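Local coordinates for protein putative L-alanine-DL-glutamate epimerase (PDB 3GO2) that probably acts as a magnesium-dependent racemase or epimerase of the mandelate racemase/muconate lactonizing enzyme family, at residues 215-229 with 236-249. Numbering follows the deposited sequence.
With MG (magnesium ion), chain B; MG (magnesium ion), chain C.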
# COMPACT_ATOMS: atom_id res chain seq x y z
N GLU A 215 27.07 -23.55 16.58
CA GLU A 215 25.83 -22.76 16.45
C GLU A 215 24.62 -23.61 16.79
O GLU A 215 24.61 -24.80 16.54
CB GLU A 215 25.71 -22.25 15.02
CG GLU A 215 26.75 -21.24 14.65
CD GLU A 215 26.31 -19.83 14.89
OE1 GLU A 215 25.19 -19.62 15.40
OE2 GLU A 215 27.09 -18.93 14.55
N ILE A 216 23.59 -22.99 17.38
CA ILE A 216 22.37 -23.70 17.76
C ILE A 216 21.20 -23.11 16.97
O ILE A 216 21.00 -21.89 16.96
CB ILE A 216 22.11 -23.58 19.28
CG1 ILE A 216 23.20 -24.37 20.04
CG2 ILE A 216 20.74 -24.12 19.65
CD1 ILE A 216 23.14 -24.19 21.55
N LEU A 217 20.48 -23.98 16.28
CA LEU A 217 19.25 -23.66 15.55
C LEU A 217 18.08 -24.18 16.37
O LEU A 217 18.18 -25.25 17.00
CB LEU A 217 19.24 -24.33 14.17
CG LEU A 217 20.24 -23.85 13.11
CD1 LEU A 217 21.76 -24.09 13.48
CD2 LEU A 217 19.89 -24.57 11.83
N LEU A 218 16.96 -23.45 16.35
CA LEU A 218 15.76 -23.82 17.08
C LEU A 218 14.60 -23.94 16.10
O LEU A 218 14.27 -22.99 15.42
CB LEU A 218 15.42 -22.81 18.16
CG LEU A 218 14.13 -23.04 18.95
CD1 LEU A 218 14.14 -24.40 19.71
CD2 LEU A 218 13.89 -21.87 19.93
N ASP A 219 14.00 -25.11 16.03
CA ASP A 219 12.84 -25.33 15.14
C ASP A 219 11.58 -25.40 15.99
O ASP A 219 11.41 -26.30 16.84
CB ASP A 219 13.06 -26.62 14.35
CG ASP A 219 12.11 -26.80 13.19
OD1 ASP A 219 11.15 -26.01 13.03
OD2 ASP A 219 12.32 -27.79 12.44
N LEU A 220 10.68 -24.47 15.70
CA LEU A 220 9.37 -24.43 16.33
C LEU A 220 8.25 -25.02 15.49
O LEU A 220 7.11 -25.10 15.96
CB LEU A 220 9.04 -22.98 16.68
CG LEU A 220 10.08 -22.27 17.52
CD1 LEU A 220 9.67 -20.77 17.72
CD2 LEU A 220 10.30 -23.00 18.88
N ASN A 221 8.56 -25.43 14.26
CA ASN A 221 7.59 -26.01 13.35
C ASN A 221 6.32 -25.13 13.32
O ASN A 221 6.43 -23.93 13.16
CB ASN A 221 7.32 -27.47 13.69
CG ASN A 221 8.51 -28.38 13.42
OD1 ASN A 221 8.71 -28.88 12.29
ND2 ASN A 221 9.30 -28.60 14.42
N PHE A 222 5.14 -25.74 13.46
CA PHE A 222 3.88 -25.01 13.45
C PHE A 222 3.29 -24.95 14.87
O PHE A 222 2.07 -24.93 15.03
CB PHE A 222 2.83 -25.73 12.58
CG PHE A 222 3.08 -25.72 11.07
CD1 PHE A 222 2.45 -24.78 10.25
CD2 PHE A 222 3.79 -26.75 10.47
CE1 PHE A 222 2.59 -24.84 8.86
CE2 PHE A 222 3.93 -26.80 9.09
CZ PHE A 222 3.32 -25.86 8.29
N ASN A 223 4.14 -24.95 15.90
CA ASN A 223 3.69 -25.19 17.28
C ASN A 223 3.16 -24.01 18.07
O ASN A 223 2.84 -24.17 19.25
CB ASN A 223 4.80 -25.91 18.06
CG ASN A 223 5.03 -27.30 17.54
OD1 ASN A 223 4.07 -28.04 17.30
ND2 ASN A 223 6.29 -27.67 17.31
N ALA A 224 3.02 -22.86 17.44
CA ALA A 224 2.34 -21.72 18.07
C ALA A 224 1.58 -20.87 17.06
O ALA A 224 1.53 -21.18 15.85
CB ALA A 224 3.36 -20.86 18.82
N LYS A 225 0.95 -19.81 17.58
CA LYS A 225 0.44 -18.72 16.78
C LYS A 225 1.42 -17.54 16.90
O LYS A 225 2.24 -17.49 17.82
CB LYS A 225 -0.94 -18.31 17.26
CG LYS A 225 -1.93 -19.48 17.42
CD LYS A 225 -2.17 -20.26 16.14
CE LYS A 225 -3.19 -21.39 16.33
NZ LYS A 225 -4.62 -20.91 16.47
N PRO A 226 1.32 -16.56 16.01
CA PRO A 226 2.18 -15.38 16.16
C PRO A 226 2.34 -14.83 17.59
O PRO A 226 3.45 -14.53 18.03
CB PRO A 226 1.50 -14.37 15.23
CG PRO A 226 1.00 -15.24 14.12
CD PRO A 226 0.53 -16.51 14.77
N GLU A 227 1.25 -14.73 18.34
CA GLU A 227 1.31 -14.33 19.74
C GLU A 227 2.34 -15.14 20.52
O GLU A 227 3.12 -14.59 21.29
CB GLU A 227 -0.05 -14.56 20.40
CG GLU A 227 -0.06 -14.27 21.90
CD GLU A 227 -1.31 -14.76 22.61
OE1 GLU A 227 -2.15 -15.47 22.01
OE2 GLU A 227 -1.43 -14.44 23.82
N GLY A 228 2.28 -16.45 20.35
CA GLY A 228 3.16 -17.37 21.11
C GLY A 228 4.58 -17.35 20.60
O GLY A 228 5.52 -17.42 21.38
N TYR A 229 4.77 -17.28 19.28
CA TYR A 229 6.13 -17.12 18.73
C TYR A 229 6.80 -15.87 19.31
O TYR A 229 7.96 -15.91 19.70
CB TYR A 229 6.11 -17.09 17.19
CG TYR A 229 5.59 -18.36 16.54
CD1 TYR A 229 6.22 -19.56 16.73
CD2 TYR A 229 4.49 -18.33 15.66
CE1 TYR A 229 5.77 -20.72 16.13
CE2 TYR A 229 4.04 -19.48 15.05
CZ TYR A 229 4.68 -20.68 15.30
OH TYR A 229 4.26 -21.84 14.69
N LEU A 236 13.71 -15.73 24.81
CA LEU A 236 15.03 -16.14 24.33
C LEU A 236 15.80 -15.00 23.69
O LEU A 236 16.69 -15.21 22.86
CB LEU A 236 14.88 -17.29 23.33
CG LEU A 236 14.14 -18.51 23.84
CD1 LEU A 236 13.98 -19.53 22.72
CD2 LEU A 236 14.82 -19.12 25.09
N ALA A 237 15.47 -13.78 24.07
CA ALA A 237 16.00 -12.61 23.38
C ALA A 237 17.52 -12.52 23.46
O ALA A 237 18.17 -12.03 22.52
CB ALA A 237 15.38 -11.35 23.96
N ASP A 238 18.08 -13.01 24.56
CA ASP A 238 19.53 -12.91 24.81
C ASP A 238 20.31 -14.17 24.43
O ASP A 238 21.53 -14.27 24.66
CB ASP A 238 19.76 -12.59 26.28
CG ASP A 238 19.32 -11.18 26.64
OD1 ASP A 238 19.06 -10.93 27.83
OD2 ASP A 238 19.24 -10.32 25.73
N PHE A 239 19.64 -15.16 23.87
CA PHE A 239 20.31 -16.36 23.41
C PHE A 239 20.96 -16.15 22.07
O PHE A 239 20.44 -15.41 21.23
CB PHE A 239 19.31 -17.49 23.26
CG PHE A 239 19.14 -18.29 24.46
CD1 PHE A 239 19.90 -19.43 24.64
CD2 PHE A 239 18.23 -17.91 25.42
CE1 PHE A 239 19.75 -20.19 25.76
CE2 PHE A 239 18.05 -18.67 26.55
CZ PHE A 239 18.81 -19.81 26.73
N ASP A 240 22.08 -16.80 21.83
CA ASP A 240 22.68 -16.77 20.51
C ASP A 240 22.10 -17.90 19.65
O ASP A 240 22.44 -19.05 19.86
CB ASP A 240 24.19 -16.92 20.62
CG ASP A 240 24.89 -16.92 19.29
OD1 ASP A 240 24.39 -16.29 18.33
OD2 ASP A 240 25.98 -17.54 19.22
N LEU A 241 21.18 -17.58 18.74
CA LEU A 241 20.58 -18.60 17.87
C LEU A 241 20.85 -18.31 16.39
O LEU A 241 20.63 -17.20 15.90
CB LEU A 241 19.06 -18.68 18.08
CG LEU A 241 18.62 -19.01 19.51
CD1 LEU A 241 17.13 -18.83 19.74
CD2 LEU A 241 19.03 -20.45 19.82
N PHE A 242 21.30 -19.34 15.69
CA PHE A 242 21.62 -19.26 14.27
C PHE A 242 20.37 -18.94 13.47
O PHE A 242 20.38 -18.10 12.58
CB PHE A 242 22.20 -20.61 13.86
CG PHE A 242 22.60 -20.74 12.42
CD1 PHE A 242 23.93 -20.68 12.05
CD2 PHE A 242 21.66 -21.03 11.45
CE1 PHE A 242 24.29 -20.88 10.74
CE2 PHE A 242 22.04 -21.20 10.12
CZ PHE A 242 23.35 -21.15 9.77
N TRP A 243 19.28 -19.60 13.84
CA TRP A 243 17.97 -19.24 13.37
C TRP A 243 16.89 -19.77 14.31
O TRP A 243 17.12 -20.73 15.07
CB TRP A 243 17.74 -19.64 11.90
CG TRP A 243 17.42 -21.07 11.53
CD1 TRP A 243 16.62 -21.97 12.19
CD2 TRP A 243 17.82 -21.71 10.32
NE1 TRP A 243 16.52 -23.14 11.48
CE2 TRP A 243 17.24 -23.00 10.32
CE3 TRP A 243 18.60 -21.31 9.21
CZ2 TRP A 243 17.43 -23.89 9.27
CZ3 TRP A 243 18.79 -22.19 8.19
CH2 TRP A 243 18.21 -23.49 8.21
N VAL A 244 15.71 -19.17 14.20
CA VAL A 244 14.49 -19.72 14.79
C VAL A 244 13.56 -19.99 13.61
O VAL A 244 13.24 -19.11 12.80
CB VAL A 244 13.81 -18.76 15.77
CG1 VAL A 244 12.52 -19.38 16.29
CG2 VAL A 244 14.75 -18.42 16.89
N GLU A 245 13.17 -21.25 13.49
CA GLU A 245 12.42 -21.76 12.36
C GLU A 245 10.95 -21.88 12.71
O GLU A 245 10.59 -22.55 13.70
CB GLU A 245 13.01 -23.12 11.98
CG GLU A 245 12.49 -23.74 10.74
CD GLU A 245 13.29 -25.01 10.35
OE1 GLU A 245 12.77 -25.78 9.52
OE2 GLU A 245 14.44 -25.22 10.82
N ILE A 246 10.12 -21.21 11.91
CA ILE A 246 8.69 -21.11 12.16
C ILE A 246 7.96 -21.37 10.84
O ILE A 246 8.12 -20.60 9.92
CB ILE A 246 8.31 -19.72 12.66
CG1 ILE A 246 8.98 -19.41 14.00
CG2 ILE A 246 6.75 -19.60 12.78
CD1 ILE A 246 8.80 -17.97 14.52
N ASP A 247 7.18 -22.45 10.78
CA ASP A 247 6.32 -22.71 9.64
C ASP A 247 4.99 -22.01 9.88
O ASP A 247 4.45 -22.02 10.98
CB ASP A 247 6.15 -24.20 9.43
CG ASP A 247 7.43 -24.87 9.09
OD1 ASP A 247 8.04 -24.48 8.06
OD2 ASP A 247 7.84 -25.76 9.85
N SER A 248 4.46 -21.39 8.83
CA SER A 248 3.25 -20.60 8.92
C SER A 248 2.60 -20.49 7.57
O SER A 248 3.30 -20.33 6.55
CB SER A 248 3.62 -19.19 9.39
OG SER A 248 2.46 -18.38 9.52
N TYR A 249 1.26 -20.49 7.56
CA TYR A 249 0.51 -20.17 6.37
C TYR A 249 -0.06 -18.73 6.41
O TYR A 249 -0.99 -18.39 5.67
CB TYR A 249 -0.60 -21.20 6.22
CG TYR A 249 -0.07 -22.59 5.92
CD1 TYR A 249 0.81 -22.79 4.88
CD2 TYR A 249 -0.46 -23.70 6.67
CE1 TYR A 249 1.29 -24.04 4.56
CE2 TYR A 249 0.02 -24.98 6.35
CZ TYR A 249 0.89 -25.12 5.29
OH TYR A 249 1.40 -26.35 4.93
MG MG B . 11.80 -28.12 10.23
MG MG C . 2.39 -26.96 2.77
O HOH W 1 24.14 -20.24 17.85
O HOH W 2 24.20 -17.04 15.71
O HOH W 3 10.30 -26.29 10.49
O HOH W 4 7.08 -28.26 9.97
O HOH W 5 10.80 -29.59 10.48
O HOH W 6 2.47 -21.28 12.56
O HOH W 7 0.89 -28.06 1.30
O HOH W 8 1.62 -25.03 1.34
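The carboxylates of Asp219 and Glu245, like charges, lie stacked with their planes only 14° apart; both bind one magnesium ion, which probably offsets their mutual repulsion. These residues sit side by side on neighbouring parallel strands, 215-219 and 243-245, of a beta-alpha-beta unit in the TIM-barrel domain of the enolase superfamily. Asp219 OD2 lies 2.3 Å from the metal and Glu245 OE1 2.6 Å; Glu269, just past strand 265-267, supplies a third carboxylate. The longer glutamate, with CG anti to its backbone N (chi1 -173°) and the chain extended beyond, reaches the same ion as the short aspartate. Lys163 forms a salt bridge with Glu245 OE2 and probably offsets part of the negative charge. The other aspartate oxygen, Asp219 OD1, accepts a hydrogen bond from the backbone N of Asn221 in an Asx turn, which probably steadies the loop bearing Asn221, a residue seen to bind fumarate or 2-oxoglutarate in other structures of this protein.

Backbone bonds set the register: Leu218 N to Trp243 O, then Glu245 N to Leu218 O at 2.8 Å. On the face of the sheet bearing the acids, Leu217 lays CD2 over the five-membered ring of Trp243, a CH-pi contact. The other face carries the aliphatic Leu218 and Val244. Past the strand ends Leu220 CD1 presses tightly on Val244 CG1 at 3.5 Å, and Ile246 CG2 covers one face of the Tyr229 ring, whose opposite face takes Ala224 CB; Ile246 and Tyr229 also touch helix 251-259. The Tyr229 hydroxyl accepts a hydrogen bond from the backbone N of Ala224 and forms another with a water at the ring edge.

Beyond the strands, Tyr249 OH binds a second magnesium ion with the backbone O of Thr270 of the same chain and that of Pro78 of a neighbouring subunit. Nearby, Phe222 lies flat beneath the Asp247 methylene: CB stands 3.4 Å from the ring centroid, 9° off the normal.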